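Local coordinates for protein KLLA0E03807p (Kluyveromyces lactis, PDB 3SQI) that probably binds centromeric DNA through this DNA-binding domain of Ndc10, a protein that serves as a platform for inner kinetochore assembly in budding yeast, at residues Lys112-Leu117 with Lys138-Phe143; Ser193-Pro198 with Glu385-Leu390; Met202-Tyr207 with His359-Asp364; Gly212-Tyr217 with Leu363-Lys368; Val323-Thr328 with Val344-Leu349. All blocks are in the same frame, centred on the assembly; numbering follows the deposited sequence.

How the contacts relate
All five contacts hold together one largely helical body of the chain. Contact 1 joins helices 107-118 and 133-149 and closes first along the sequence. Contact 2 spans the longest loop, ending at helix 388-391, and the segments of contacts 3, 4 and 5 fall within it. Contacts 3 and 4 have centres about 9 Å apart and share L363 and D364. Contact 5 lies about 11 Å from contact 3, centre to centre. Helix 198-210 links them: contact 3 lies on it, contact 2 precedes it, contact 4 follows it, and contacts 1 and 5 touch it. It so connects parts of the DNA-binding fragment. Contact 1 comes nearest the bound DNA, about 7 Å at the closest atoms.

Contact 1: residues Lys112-Leu117 with Lys138-Phe143; sequences KISINL and KLLLDF
L139 meets L117 through its CD2 branch, which lies 4.0 Å from L117 CD1. L140 carries more of the contact. Its CB is 3.8 Å from L117 CD1, and the L117 and L140 side chains run past each other in opposite directions. The L140 CG is anti to the backbone N (chi1 174°), which points the branched end at the other helix. There CD1 rests on the S114 backbone, 3.5 Å from S114 CA, and also touches S114 CB. The S114 OG is turned to L110 O within its own helix, in a hydrogen bond. The two segments belong to helices 107-118 and 133-149, a nearly antiparallel pair. The axes of these segments approach to 10.0 Å, at an angle of 159°. No hydrogen bond crosses between the segments. F143 closes the row one turn beyond L139 and L140. Its ring atom CE2 reaches I113 CB at 4.1 Å, with I113 CG2 almost as near, and the approach is slanted to the ring. W268 meets the same ring, while F256 and I255 of helix 245-259 pack on I113 and L117.

Contact 2: residues Ser193-Pro198 with Glu385-Leu390; sequences SPFTCP and ESQEHL
The polar part of the contact is an approach of Q387 to the F195 ring. Q387 OE1 lies at the ring edge, in its plane, 3.1 Å from F195 CD2 and 3.3 Å from F195 CE2. Amide and ring are nearly coplanar, with 25° between their planes. As modelled, the oxygen points at the ring edge, consistent with a weak attraction to the ring hydrogens. The Q387 chain bends at chi2 (-83°) to bring its amide there. No hydrogen bond joins the two segments. Within 193-198, S193 OG and T196 OG1 are hydrogen-bonded to each other. The apolar part is L390 against F195. L390 CD1 sits 3.7 Å from F195 CD2, slanted to the ring, and 4.0 Å from F195 CB. S193 OG borders the same methyl. Q387 is the N-cap residue of helix 388-391, and C197 is that of helix 198-210. Around them, L351 and L352 of helix 332-355 pack on F195, W118 meets its ring edge-to-face, and I115 of helix 107-118 touches L390.

Contact 3: residues Met202-Tyr207 with His359-Asp364; sequences MAVYYY and HDIFLD
D364 OD2 accepts a hydrogen bond from Y207 OH at 2.9 Å, although the place of the hydroxyl is less sure. The ring and carboxylate planes are steeply turned, 81° apart. S366 OG adds a weak bond to OD2, while D364 OD1 is taken by K214 N. The carboxylate thus ties the end of helix 198-210 to the loop that follows helix 332-355. Residues 360-363 of that loop form a short 3-10 turn. Just before it, H359 ND1 accepts from I361 N at 3.1 Å, nearly straight at 176° and in the imidazole plane, which fixes the ring's rotation. Y207 CG lies opposite the backbone N (chi1 -173°), which carries the ring out toward I361 and D364. Nearer the helix backbone the contact is apolar. I361 CG1 lies 3.8 Å from Y207 CD2, the side chains set crosswise. I361 CD1 reaches V204 CG1 at 4.0 Å. The same valine methyl meets H359 CE1 at 4.1 Å. L137 of helix 133-149 and L345 of helix 332-355 also pack on V204.

Contact 4: residues Gly212-Tyr217 with Leu363-Lys368; sequences GVKKYY and LDPSLK
K214 N donates to D364 OD1 at 2.7 Å, with an angle of 159° at the hydrogen, and meets the oxygen nearly along its C-O axis. This is the tight, buried part. V213 packs beside the bond, its CG1 3.6 Å from D364 OD1, and the two side chains run antiparallel, side by side. V213 CG1 also borders L363 CB at 4.2 Å. The outer side, with K214, P365 and Y216, is exposed and meets through apolar contacts. K214 CB touches P365 CD at 3.6 Å, and K214 CD is 3.8 Å from P365 CG. The lysine chain is extended and carries its amine off from P365. Y216, across the turn from V213, adds a second apolar patch. Its CG lies beside the backbone N (chi1 -63°), which brings the ring to L363. Y216 CE1 is 3.7 Å from L363 CD2, and L363 CB lies over one ring face. G212 has positive phi where helix 198-210 ends. V213 O accepts from both Y216 N and Y217 N, and these two residues face V213 as a classic beta bulge in the small antiparallel hairpin.

Contact 5: residues Val323-Thr328 with Val344-Leu349; sequences VHLFPT and VLVTSL
L345 CD2 approaches the F326 ring at a slant, 3.8 Å from F326 CE2, and the two side chains lie roughly perpendicular. P327 CD lies at the edge of this ring, in plane, and F338 also meets the ring. L325 and V346 carry the largest shares of the contact. The L325 CG is anti to the carbonyl carbon (chi1 -56°), which directs the branched end at the helix. L325 CD1 then touches L345 CD2 at 3.5 Å and L349 CD2 at 3.8 Å, one helical turn further on. L325 CG lies 3.9 Å from V346 CG2. The same V346 methyl approaches the main chain, 3.6 Å from V323 O, while V346 CG1 faces V323 CB at 4.2 Å. No hydrogen bond crosses between the segments. N342, one turn before V346, bonds V323 O through ND2 and L325 N through OD1, so its amide holds the irregular main chain at V323 and L325. Here an irregular segment folds back on helix 332-355, the helix it leads into, and lies along an apolar face of it.

Contact 1: residues Lys112-Leu117 with Lys138-Phe143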
# COMPACT_ATOMS: atom_id res chain seq x y z
N LYS A 112 13.66 8.04 -5.87
CA LYS A 112 14.25 8.53 -7.11
C LYS A 112 13.24 8.64 -8.24
O LYS A 112 13.27 9.62 -8.99
CB LYS A 112 15.44 7.66 -7.54
CG LYS A 112 15.90 7.92 -8.96
CD LYS A 112 16.72 9.19 -9.05
CE LYS A 112 17.32 9.36 -10.43
NZ LYS A 112 18.13 8.18 -10.82
N ILE A 113 12.33 7.68 -8.35
CA ILE A 113 11.30 7.77 -9.37
C ILE A 113 10.22 8.80 -9.02
O ILE A 113 9.97 9.75 -9.78
CB ILE A 113 10.62 6.42 -9.67
CG1 ILE A 113 11.53 5.53 -10.52
CG2 ILE A 113 9.32 6.66 -10.42
CD1 ILE A 113 10.80 4.78 -11.65
N SER A 114 9.55 8.58 -7.89
CA SER A 114 8.27 9.22 -7.64
C SER A 114 8.43 10.70 -7.99
O SER A 114 7.78 11.23 -8.89
CB SER A 114 7.85 9.04 -6.20
OG SER A 114 7.93 7.70 -5.79
N ILE A 115 9.42 11.31 -7.35
CA ILE A 115 9.75 12.72 -7.56
C ILE A 115 9.77 13.13 -9.04
O ILE A 115 9.01 14.01 -9.47
CB ILE A 115 11.11 13.04 -6.91
CG1 ILE A 115 11.37 14.54 -6.86
CG2 ILE A 115 12.25 12.28 -7.58
CD1 ILE A 115 12.79 14.86 -6.52
N ASN A 116 10.66 12.52 -9.81
CA ASN A 116 10.76 12.79 -11.25
C ASN A 116 9.42 12.67 -11.99
O ASN A 116 9.17 13.42 -12.94
CB ASN A 116 11.77 11.85 -11.92
CG ASN A 116 13.20 12.16 -11.52
OD1 ASN A 116 13.89 12.94 -12.18
ND2 ASN A 116 13.66 11.54 -10.44
N LEU A 117 8.59 11.72 -11.59
CA LEU A 117 7.28 11.55 -12.23
C LEU A 117 6.24 12.59 -11.77
O LEU A 117 5.26 12.84 -12.47
CB LEU A 117 6.76 10.12 -12.04
CG LEU A 117 7.17 9.19 -13.18
CD1 LEU A 117 6.26 7.96 -13.25
CD2 LEU A 117 7.13 9.93 -14.48
N LYS A 138 -0.51 8.40 -13.93
CA LYS A 138 -1.11 7.09 -14.11
C LYS A 138 -0.04 6.03 -13.85
O LYS A 138 -0.21 5.15 -12.98
CB LYS A 138 -1.66 6.97 -15.53
CG LYS A 138 -2.74 5.92 -15.69
CD LYS A 138 -3.45 6.04 -17.04
CE LYS A 138 -3.71 7.49 -17.40
NZ LYS A 138 -2.77 7.96 -18.46
N LEU A 139 1.06 6.14 -14.58
CA LEU A 139 2.16 5.21 -14.36
C LEU A 139 2.54 5.22 -12.89
O LEU A 139 2.53 4.18 -12.22
CB LEU A 139 3.37 5.56 -15.21
CG LEU A 139 4.47 4.50 -15.20
CD1 LEU A 139 3.97 3.22 -15.87
CD2 LEU A 139 5.73 4.99 -15.89
N LEU A 140 2.86 6.40 -12.37
CA LEU A 140 3.37 6.52 -11.01
C LEU A 140 2.46 5.82 -10.01
O LEU A 140 2.94 5.24 -9.05
CB LEU A 140 3.54 7.98 -10.61
CG LEU A 140 3.92 8.15 -9.14
CD1 LEU A 140 5.36 7.70 -8.91
CD2 LEU A 140 3.72 9.58 -8.66
N LEU A 141 1.15 5.89 -10.21
CA LEU A 141 0.23 5.23 -9.30
C LEU A 141 0.40 3.73 -9.46
O LEU A 141 0.50 3.02 -8.47
CB LEU A 141 -1.23 5.61 -9.56
CG LEU A 141 -2.19 4.97 -8.55
CD1 LEU A 141 -2.26 5.83 -7.31
CD2 LEU A 141 -3.58 4.77 -9.13
N ASP A 142 0.46 3.25 -10.69
CA ASP A 142 0.67 1.81 -10.85
C ASP A 142 1.95 1.31 -10.15
O ASP A 142 1.94 0.30 -9.45
CB ASP A 142 0.70 1.41 -12.32
CG ASP A 142 0.78 -0.08 -12.49
OD1 ASP A 142 1.89 -0.59 -12.74
OD2 ASP A 142 -0.27 -0.74 -12.35
N PHE A 143 3.04 2.04 -10.34
CA PHE A 143 4.31 1.73 -9.68
C PHE A 143 4.24 1.80 -8.15
O PHE A 143 4.55 0.82 -7.48
CB PHE A 143 5.40 2.68 -10.20
CG PHE A 143 6.72 2.54 -9.49
CD1 PHE A 143 7.53 1.44 -9.73
CD2 PHE A 143 7.15 3.51 -8.62
CE1 PHE A 143 8.76 1.32 -9.09
CE2 PHE A 143 8.37 3.40 -7.97
CZ PHE A 143 9.18 2.30 -8.21

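Contact 2: residues Ser193-Pro198 with Glu385-Leu390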
# COMPACT_ATOMS: atom_id res chain seq x y z
N SER A 193 5.71 11.72 3.67
CA SER A 193 6.28 11.81 2.34
C SER A 193 5.18 11.71 1.27
O SER A 193 5.03 10.68 0.62
CB SER A 193 7.33 10.71 2.14
OG SER A 193 8.08 10.92 0.96
N PRO A 194 4.42 12.79 1.10
CA PRO A 194 3.28 12.81 0.18
C PRO A 194 3.62 12.31 -1.22
O PRO A 194 2.83 11.59 -1.84
CB PRO A 194 2.89 14.29 0.14
CG PRO A 194 3.31 14.81 1.48
CD PRO A 194 4.56 14.05 1.85
N PHE A 195 4.80 12.69 -1.71
CA PHE A 195 5.16 12.36 -3.09
C PHE A 195 5.26 10.87 -3.29
O PHE A 195 4.76 10.34 -4.29
CB PHE A 195 6.46 13.06 -3.47
CG PHE A 195 6.36 14.55 -3.42
CD1 PHE A 195 5.71 15.26 -4.42
CD2 PHE A 195 6.90 15.26 -2.35
CE1 PHE A 195 5.60 16.64 -4.36
CE2 PHE A 195 6.79 16.64 -2.29
CZ PHE A 195 6.15 17.33 -3.30
N THR A 196 5.87 10.19 -2.33
CA THR A 196 6.02 8.74 -2.36
C THR A 196 4.78 8.05 -1.80
O THR A 196 4.76 6.83 -1.62
CB THR A 196 7.27 8.29 -1.59
OG1 THR A 196 7.26 8.87 -0.28
CG2 THR A 196 8.53 8.73 -2.31
N CYS A 197 3.76 8.85 -1.49
CA CYS A 197 2.45 8.31 -1.10
C CYS A 197 1.56 8.03 -2.31
O CYS A 197 1.30 8.92 -3.12
CB CYS A 197 1.74 9.24 -0.12
SG CYS A 197 0.05 8.71 0.22
N PRO A 198 1.10 6.78 -2.45
CA PRO A 198 0.30 6.29 -3.57
C PRO A 198 -1.11 6.83 -3.54
O PRO A 198 -1.76 6.90 -4.59
CB PRO A 198 0.26 4.77 -3.34
CG PRO A 198 0.34 4.63 -1.88
CD PRO A 198 1.27 5.74 -1.42
N GLU A 385 12.48 22.25 4.48
CA GLU A 385 13.80 21.65 4.65
C GLU A 385 13.74 20.13 4.79
O GLU A 385 14.76 19.45 4.77
CB GLU A 385 14.52 22.28 5.85
CG GLU A 385 14.82 23.77 5.68
CD GLU A 385 16.07 24.03 4.86
OE1 GLU A 385 17.06 23.29 5.03
OE2 GLU A 385 16.06 24.98 4.04
N SER A 386 12.52 19.61 4.94
CA SER A 386 12.29 18.18 5.03
C SER A 386 12.51 17.46 3.69
O SER A 386 13.19 16.43 3.63
CB SER A 386 10.88 17.90 5.56
OG SER A 386 9.92 18.74 4.93
N GLN A 387 11.95 18.02 2.62
CA GLN A 387 11.92 17.34 1.33
C GLN A 387 13.13 17.64 0.44
O GLN A 387 13.18 17.22 -0.72
CB GLN A 387 10.61 17.64 0.59
CG GLN A 387 9.34 17.42 1.42
CD GLN A 387 8.86 15.97 1.44
OE1 GLN A 387 8.30 15.47 0.46
NE2 GLN A 387 9.05 15.30 2.58
N GLU A 388 14.11 18.36 0.98
CA GLU A 388 15.34 18.64 0.24
C GLU A 388 15.84 17.38 -0.44
O GLU A 388 15.80 17.24 -1.67
CB GLU A 388 16.42 19.13 1.20
CG GLU A 388 16.82 20.58 1.01
CD GLU A 388 15.72 21.53 1.40
OE1 GLU A 388 14.71 21.07 1.97
OE2 GLU A 388 15.86 22.75 1.13
N HIS A 389 16.29 16.44 0.39
CA HIS A 389 16.97 15.23 -0.06
C HIS A 389 16.18 14.57 -1.18
O HIS A 389 16.75 14.17 -2.20
CB HIS A 389 17.15 14.28 1.11
CG HIS A 389 17.53 14.96 2.39
ND1 HIS A 389 16.61 15.64 3.17
CD2 HIS A 389 18.72 15.10 3.01
CE1 HIS A 389 17.22 16.15 4.22
NE2 HIS A 389 18.51 15.84 4.15
N LEU A 390 14.87 14.46 -1.00
CA LEU A 390 14.00 13.93 -2.03
C LEU A 390 14.23 14.69 -3.34
O LEU A 390 14.53 14.08 -4.37
CB LEU A 390 12.54 14.05 -1.59
CG LEU A 390 11.50 13.12 -2.23
CD1 LEU A 390 10.09 13.46 -1.77
CD2 LEU A 390 11.59 13.18 -3.75

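Contact 3: residues Met202-Tyr207 with His359-Asp364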
# COMPACT_ATOMS: atom_id res chain seq x y z
N MET A 202 -3.00 9.04 -6.09
CA MET A 202 -4.29 8.65 -6.62
C MET A 202 -5.31 9.79 -6.54
O MET A 202 -6.25 9.85 -7.32
CB MET A 202 -4.82 7.43 -5.89
CG MET A 202 -6.15 6.95 -6.42
SD MET A 202 -6.80 5.66 -5.36
CE MET A 202 -6.16 6.21 -3.78
N ALA A 203 -5.12 10.67 -5.57
CA ALA A 203 -6.03 11.79 -5.36
C ALA A 203 -5.84 12.79 -6.49
O ALA A 203 -6.81 13.16 -7.15
CB ALA A 203 -5.79 12.44 -4.01
N VAL A 204 -4.60 13.21 -6.71
CA VAL A 204 -4.35 14.13 -7.82
C VAL A 204 -4.83 13.49 -9.11
O VAL A 204 -5.63 14.08 -9.85
CB VAL A 204 -2.87 14.50 -7.97
CG1 VAL A 204 -2.68 15.33 -9.21
CG2 VAL A 204 -2.37 15.26 -6.76
N TYR A 205 -4.34 12.30 -9.39
CA TYR A 205 -4.69 11.62 -10.63
C TYR A 205 -6.20 11.54 -10.79
O TYR A 205 -6.71 11.63 -11.90
CB TYR A 205 -4.09 10.22 -10.69
CG TYR A 205 -4.65 9.38 -11.83
CD1 TYR A 205 -4.53 9.79 -13.15
CD2 TYR A 205 -5.29 8.17 -11.58
CE1 TYR A 205 -5.04 9.03 -14.19
CE2 TYR A 205 -5.81 7.40 -12.62
CZ TYR A 205 -5.68 7.84 -13.92
OH TYR A 205 -6.18 7.08 -14.96
N TYR A 206 -6.91 11.37 -9.68
CA TYR A 206 -8.36 11.19 -9.77
C TYR A 206 -9.09 12.51 -9.98
O TYR A 206 -10.14 12.55 -10.62
CB TYR A 206 -8.89 10.44 -8.55
CG TYR A 206 -8.87 8.94 -8.74
CD1 TYR A 206 -9.47 8.09 -7.83
CD2 TYR A 206 -8.25 8.38 -9.85
CE1 TYR A 206 -9.46 6.72 -8.02
CE2 TYR A 206 -8.22 7.02 -10.04
CZ TYR A 206 -8.83 6.19 -9.13
OH TYR A 206 -8.80 4.83 -9.33
N TYR A 207 -8.53 13.59 -9.45
CA TYR A 207 -9.05 14.91 -9.75
C TYR A 207 -8.91 15.15 -11.25
O TYR A 207 -9.87 15.51 -11.92
CB TYR A 207 -8.30 15.98 -8.96
CG TYR A 207 -8.90 17.36 -9.09
CD1 TYR A 207 -10.04 17.72 -8.38
CD2 TYR A 207 -8.33 18.32 -9.93
CE1 TYR A 207 -10.59 18.99 -8.50
CE2 TYR A 207 -8.87 19.59 -10.04
CZ TYR A 207 -10.00 19.91 -9.33
OH TYR A 207 -10.54 21.17 -9.44
N HIS A 359 2.39 22.64 -12.02
CA HIS A 359 1.67 21.39 -12.23
C HIS A 359 0.28 21.61 -12.84
O HIS A 359 -0.40 22.57 -12.50
CB HIS A 359 1.58 20.62 -10.92
CG HIS A 359 1.20 19.18 -11.09
ND1 HIS A 359 -0.03 18.78 -11.58
CD2 HIS A 359 1.88 18.04 -10.82
CE1 HIS A 359 -0.09 17.47 -11.61
NE2 HIS A 359 1.06 16.99 -11.16
N ASP A 360 -0.12 20.70 -13.72
CA ASP A 360 -1.40 20.79 -14.42
C ASP A 360 -2.56 21.07 -13.47
O ASP A 360 -3.47 21.83 -13.79
CB ASP A 360 -1.71 19.51 -15.19
CG ASP A 360 -0.80 19.30 -16.39
OD1 ASP A 360 -0.03 20.23 -16.74
OD2 ASP A 360 -0.88 18.21 -17.00
N ILE A 361 -2.53 20.43 -12.31
CA ILE A 361 -3.63 20.55 -11.36
C ILE A 361 -3.96 22.02 -11.05
O ILE A 361 -5.12 22.39 -10.93
CB ILE A 361 -3.34 19.77 -10.05
CG1 ILE A 361 -4.65 19.28 -9.42
CG2 ILE A 361 -2.54 20.62 -9.07
CD1 ILE A 361 -4.48 18.72 -8.04
N PHE A 362 -2.92 22.84 -10.95
CA PHE A 362 -3.08 24.23 -10.55
C PHE A 362 -3.67 25.10 -11.65
O PHE A 362 -3.96 26.27 -11.44
CB PHE A 362 -1.75 24.80 -10.07
CG PHE A 362 -1.19 24.07 -8.88
CD1 PHE A 362 -1.82 24.14 -7.66
CD2 PHE A 362 -0.04 23.32 -9.00
CE1 PHE A 362 -1.32 23.47 -6.57
CE2 PHE A 362 0.47 22.65 -7.90
CZ PHE A 362 -0.17 22.72 -6.69
N LEU A 363 -3.83 24.51 -12.83
CA LEU A 363 -4.34 25.27 -13.97
C LEU A 363 -5.86 25.36 -13.98
O LEU A 363 -6.43 26.07 -14.80
CB LEU A 363 -3.82 24.68 -15.29
CG LEU A 363 -2.44 25.21 -15.69
CD1 LEU A 363 -1.42 24.94 -14.59
CD2 LEU A 363 -1.99 24.62 -17.01
N ASP A 364 -6.51 24.64 -13.08
CA ASP A 364 -7.96 24.71 -13.01
C ASP A 364 -8.41 26.04 -12.41
O ASP A 364 -7.82 26.52 -11.44
CB ASP A 364 -8.53 23.53 -12.22
CG ASP A 364 -9.86 23.05 -12.76
OD1 ASP A 364 -10.07 23.11 -13.99
OD2 ASP A 364 -10.71 22.60 -11.96

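Contact 4: residues Gly212-Tyr217 with Leu363-Lys368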
# COMPACT_ATOMS: atom_id res chain seq x y z
N GLY A 212 -11.27 16.77 -14.22
CA GLY A 212 -10.56 17.24 -15.40
C GLY A 212 -10.04 18.63 -15.14
O GLY A 212 -10.16 19.14 -14.03
N VAL A 213 -9.46 19.26 -16.15
CA VAL A 213 -9.07 20.66 -16.04
C VAL A 213 -9.80 21.49 -17.08
O VAL A 213 -9.65 21.29 -18.28
CB VAL A 213 -7.55 20.85 -16.16
CG1 VAL A 213 -7.19 22.32 -15.97
CG2 VAL A 213 -6.82 19.98 -15.14
N LYS A 214 -10.60 22.43 -16.59
CA LYS A 214 -11.45 23.25 -17.45
C LYS A 214 -10.66 23.91 -18.58
O LYS A 214 -9.63 24.54 -18.34
CB LYS A 214 -12.15 24.32 -16.60
CG LYS A 214 -13.15 25.17 -17.36
CD LYS A 214 -13.91 26.11 -16.43
CE LYS A 214 -14.95 26.92 -17.20
NZ LYS A 214 -15.79 27.76 -16.30
N LYS A 215 -11.15 23.74 -19.80
CA LYS A 215 -10.53 24.32 -21.00
C LYS A 215 -9.28 23.59 -21.50
O LYS A 215 -8.75 23.92 -22.56
CB LYS A 215 -10.24 25.81 -20.82
CG LYS A 215 -11.40 26.72 -21.20
CD LYS A 215 -12.30 27.03 -20.02
CE LYS A 215 -13.51 27.82 -20.47
NZ LYS A 215 -14.11 28.62 -19.36
N TYR A 216 -8.81 22.61 -20.74
CA TYR A 216 -7.63 21.86 -21.15
C TYR A 216 -7.98 20.40 -21.39
O TYR A 216 -7.94 19.92 -22.53
CB TYR A 216 -6.54 21.94 -20.08
CG TYR A 216 -6.00 23.33 -19.83
CD1 TYR A 216 -4.69 23.66 -20.16
CD2 TYR A 216 -6.80 24.30 -19.26
CE1 TYR A 216 -4.20 24.92 -19.93
CE2 TYR A 216 -6.32 25.57 -19.02
CZ TYR A 216 -5.02 25.88 -19.36
OH TYR A 216 -4.54 27.15 -19.12
N TYR A 217 -8.31 19.70 -20.31
CA TYR A 217 -8.54 18.27 -20.36
C TYR A 217 -9.90 17.92 -19.79
O TYR A 217 -10.19 18.19 -18.63
CB TYR A 217 -7.44 17.54 -19.58
CG TYR A 217 -6.09 18.20 -19.76
CD1 TYR A 217 -5.35 17.99 -20.91
CD2 TYR A 217 -5.58 19.04 -18.79
CE1 TYR A 217 -4.11 18.59 -21.08
CE2 TYR A 217 -4.35 19.65 -18.95
CZ TYR A 217 -3.62 19.42 -20.10
OH TYR A 217 -2.39 20.02 -20.27
N LEU A 363 -3.83 24.51 -12.83
CA LEU A 363 -4.34 25.27 -13.97
C LEU A 363 -5.86 25.36 -13.98
O LEU A 363 -6.43 26.07 -14.80
CB LEU A 363 -3.82 24.68 -15.29
CG LEU A 363 -2.44 25.21 -15.69
CD1 LEU A 363 -1.42 24.94 -14.59
CD2 LEU A 363 -1.99 24.62 -17.01
N ASP A 364 -6.51 24.64 -13.08
CA ASP A 364 -7.96 24.71 -13.01
C ASP A 364 -8.41 26.04 -12.41
O ASP A 364 -7.82 26.52 -11.44
CB ASP A 364 -8.53 23.53 -12.22
CG ASP A 364 -9.86 23.05 -12.76
OD1 ASP A 364 -10.07 23.11 -13.99
OD2 ASP A 364 -10.71 22.60 -11.96
N PRO A 365 -9.45 26.64 -12.99
CA PRO A 365 -9.99 27.91 -12.50
C PRO A 365 -10.51 27.75 -11.08
O PRO A 365 -10.52 28.70 -10.30
CB PRO A 365 -11.14 28.20 -13.46
CG PRO A 365 -10.84 27.39 -14.68
CD PRO A 365 -10.18 26.15 -14.17
N SER A 366 -10.95 26.54 -10.76
CA SER A 366 -11.41 26.22 -9.42
C SER A 366 -10.31 26.52 -8.40
O SER A 366 -10.54 27.26 -7.44
CB SER A 366 -11.82 24.75 -9.34
OG SER A 366 -12.83 24.46 -10.30
N LEU A 367 -9.13 25.95 -8.63
CA LEU A 367 -7.97 26.21 -7.78
C LEU A 367 -7.50 27.66 -7.86
O LEU A 367 -6.63 28.08 -7.09
CB LEU A 367 -6.81 25.28 -8.15
CG LEU A 367 -6.72 23.90 -7.47
CD1 LEU A 367 -6.83 24.03 -5.95
CD2 LEU A 367 -7.77 22.93 -8.02
N LYS A 368 -8.06 28.42 -8.79
CA LYS A 368 -7.70 29.83 -8.97
C LYS A 368 -8.51 30.80 -8.09
O LYS A 368 -8.17 31.98 -7.99
CB LYS A 368 -7.82 30.23 -10.44
CG LYS A 368 -6.76 29.63 -11.36
CD LYS A 368 -5.41 30.30 -11.16
CE LYS A 368 -4.63 30.40 -12.47
NZ LYS A 368 -4.46 29.07 -13.12

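Contact 5: residues Val323-Thr328 with Val344-Leu349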
# COMPACT_ATOMS: atom_id res chain seq x y z
N VAL A 323 -12.11 22.01 3.27
CA VAL A 323 -12.20 22.34 1.85
C VAL A 323 -12.51 21.12 1.00
O VAL A 323 -11.89 20.07 1.15
CB VAL A 323 -10.86 22.92 1.35
CG1 VAL A 323 -10.82 22.92 -0.17
CG2 VAL A 323 -10.64 24.30 1.93
N HIS A 324 -13.47 21.24 0.08
CA HIS A 324 -13.82 20.10 -0.74
C HIS A 324 -13.52 20.28 -2.23
O HIS A 324 -14.21 21.00 -2.94
CB HIS A 324 -15.28 19.73 -0.51
CG HIS A 324 -15.61 19.51 0.93
ND1 HIS A 324 -15.74 20.54 1.82
CD2 HIS A 324 -15.79 18.37 1.64
CE1 HIS A 324 -16.02 20.06 3.02
NE2 HIS A 324 -16.05 18.74 2.93
N LEU A 325 -12.47 19.61 -2.68
CA LEU A 325 -12.12 19.55 -4.09
C LEU A 325 -12.93 18.47 -4.80
O LEU A 325 -13.30 18.61 -5.96
CB LEU A 325 -10.62 19.32 -4.26
CG LEU A 325 -9.77 20.37 -3.55
CD1 LEU A 325 -8.29 20.17 -3.82
CD2 LEU A 325 -10.20 21.78 -3.94
N PHE A 326 -13.18 17.38 -4.08
CA PHE A 326 -14.06 16.32 -4.58
C PHE A 326 -15.51 16.54 -4.18
O PHE A 326 -15.80 17.27 -3.22
CB PHE A 326 -13.56 14.94 -4.12
CG PHE A 326 -12.34 14.48 -4.85
CD1 PHE A 326 -12.44 14.00 -6.15
CD2 PHE A 326 -11.09 14.53 -4.26
CE1 PHE A 326 -11.32 13.58 -6.84
CE2 PHE A 326 -9.97 14.12 -4.95
CZ PHE A 326 -10.08 13.65 -6.24
N PRO A 327 -16.44 15.93 -4.92
CA PRO A 327 -17.88 16.08 -4.70
C PRO A 327 -18.30 15.60 -3.32
O PRO A 327 -17.76 14.61 -2.82
CB PRO A 327 -18.50 15.14 -5.75
CG PRO A 327 -17.44 14.97 -6.79
CD PRO A 327 -16.15 15.03 -6.05
N THR A 328 -19.23 16.31 -2.70
CA THR A 328 -19.83 15.86 -1.45
C THR A 328 -21.17 15.17 -1.70
O THR A 328 -21.84 14.74 -0.76
CB THR A 328 -20.00 17.02 -0.45
OG1 THR A 328 -20.54 18.16 -1.13
CG2 THR A 328 -18.66 17.40 0.15
N VAL A 344 -6.45 13.59 1.96
CA VAL A 344 -5.03 13.49 1.62
C VAL A 344 -4.64 14.60 0.65
O VAL A 344 -3.64 15.31 0.87
CB VAL A 344 -4.67 12.13 0.99
CG1 VAL A 344 -3.15 12.01 0.90
CG2 VAL A 344 -5.23 11.00 1.82
N LEU A 345 -5.43 14.75 -0.40
CA LEU A 345 -5.16 15.74 -1.44
C LEU A 345 -5.00 17.11 -0.82
O LEU A 345 -3.97 17.76 -0.97
CB LEU A 345 -6.30 15.77 -2.45
CG LEU A 345 -6.07 16.55 -3.74
CD1 LEU A 345 -5.16 15.77 -4.70
CD2 LEU A 345 -7.40 16.89 -4.42
N VAL A 346 -6.04 17.52 -0.10
CA VAL A 346 -6.16 18.85 0.47
C VAL A 346 -5.12 19.07 1.56
O VAL A 346 -4.74 20.21 1.85
CB VAL A 346 -7.57 19.08 1.06
CG1 VAL A 346 -7.61 20.34 1.91
CG2 VAL A 346 -8.61 19.16 -0.05
N THR A 347 -4.67 17.98 2.16
CA THR A 347 -3.69 18.09 3.23
C THR A 347 -2.32 18.39 2.64
O THR A 347 -1.58 19.22 3.17
CB THR A 347 -3.59 16.79 4.05
OG1 THR A 347 -4.87 16.48 4.63
CG2 THR A 347 -2.57 16.95 5.16
N SER A 348 -2.00 17.70 1.55
CA SER A 348 -0.66 17.77 0.97
C SER A 348 -0.49 18.72 -0.22
O SER A 348 0.61 18.90 -0.73
CB SER A 348 -0.17 16.36 0.62
OG SER A 348 -0.25 15.48 1.74
N LEU A 349 -1.58 19.35 -0.67
CA LEU A 349 -1.53 20.17 -1.89
C LEU A 349 -0.68 21.44 -1.79
O LEU A 349 0.07 21.75 -2.71
CB LEU A 349 -2.95 20.53 -2.37
CG LEU A 349 -3.08 20.55 -3.89
CD1 LEU A 349 -2.47 19.28 -4.46
CD2 LEU A 349 -4.53 20.69 -4.29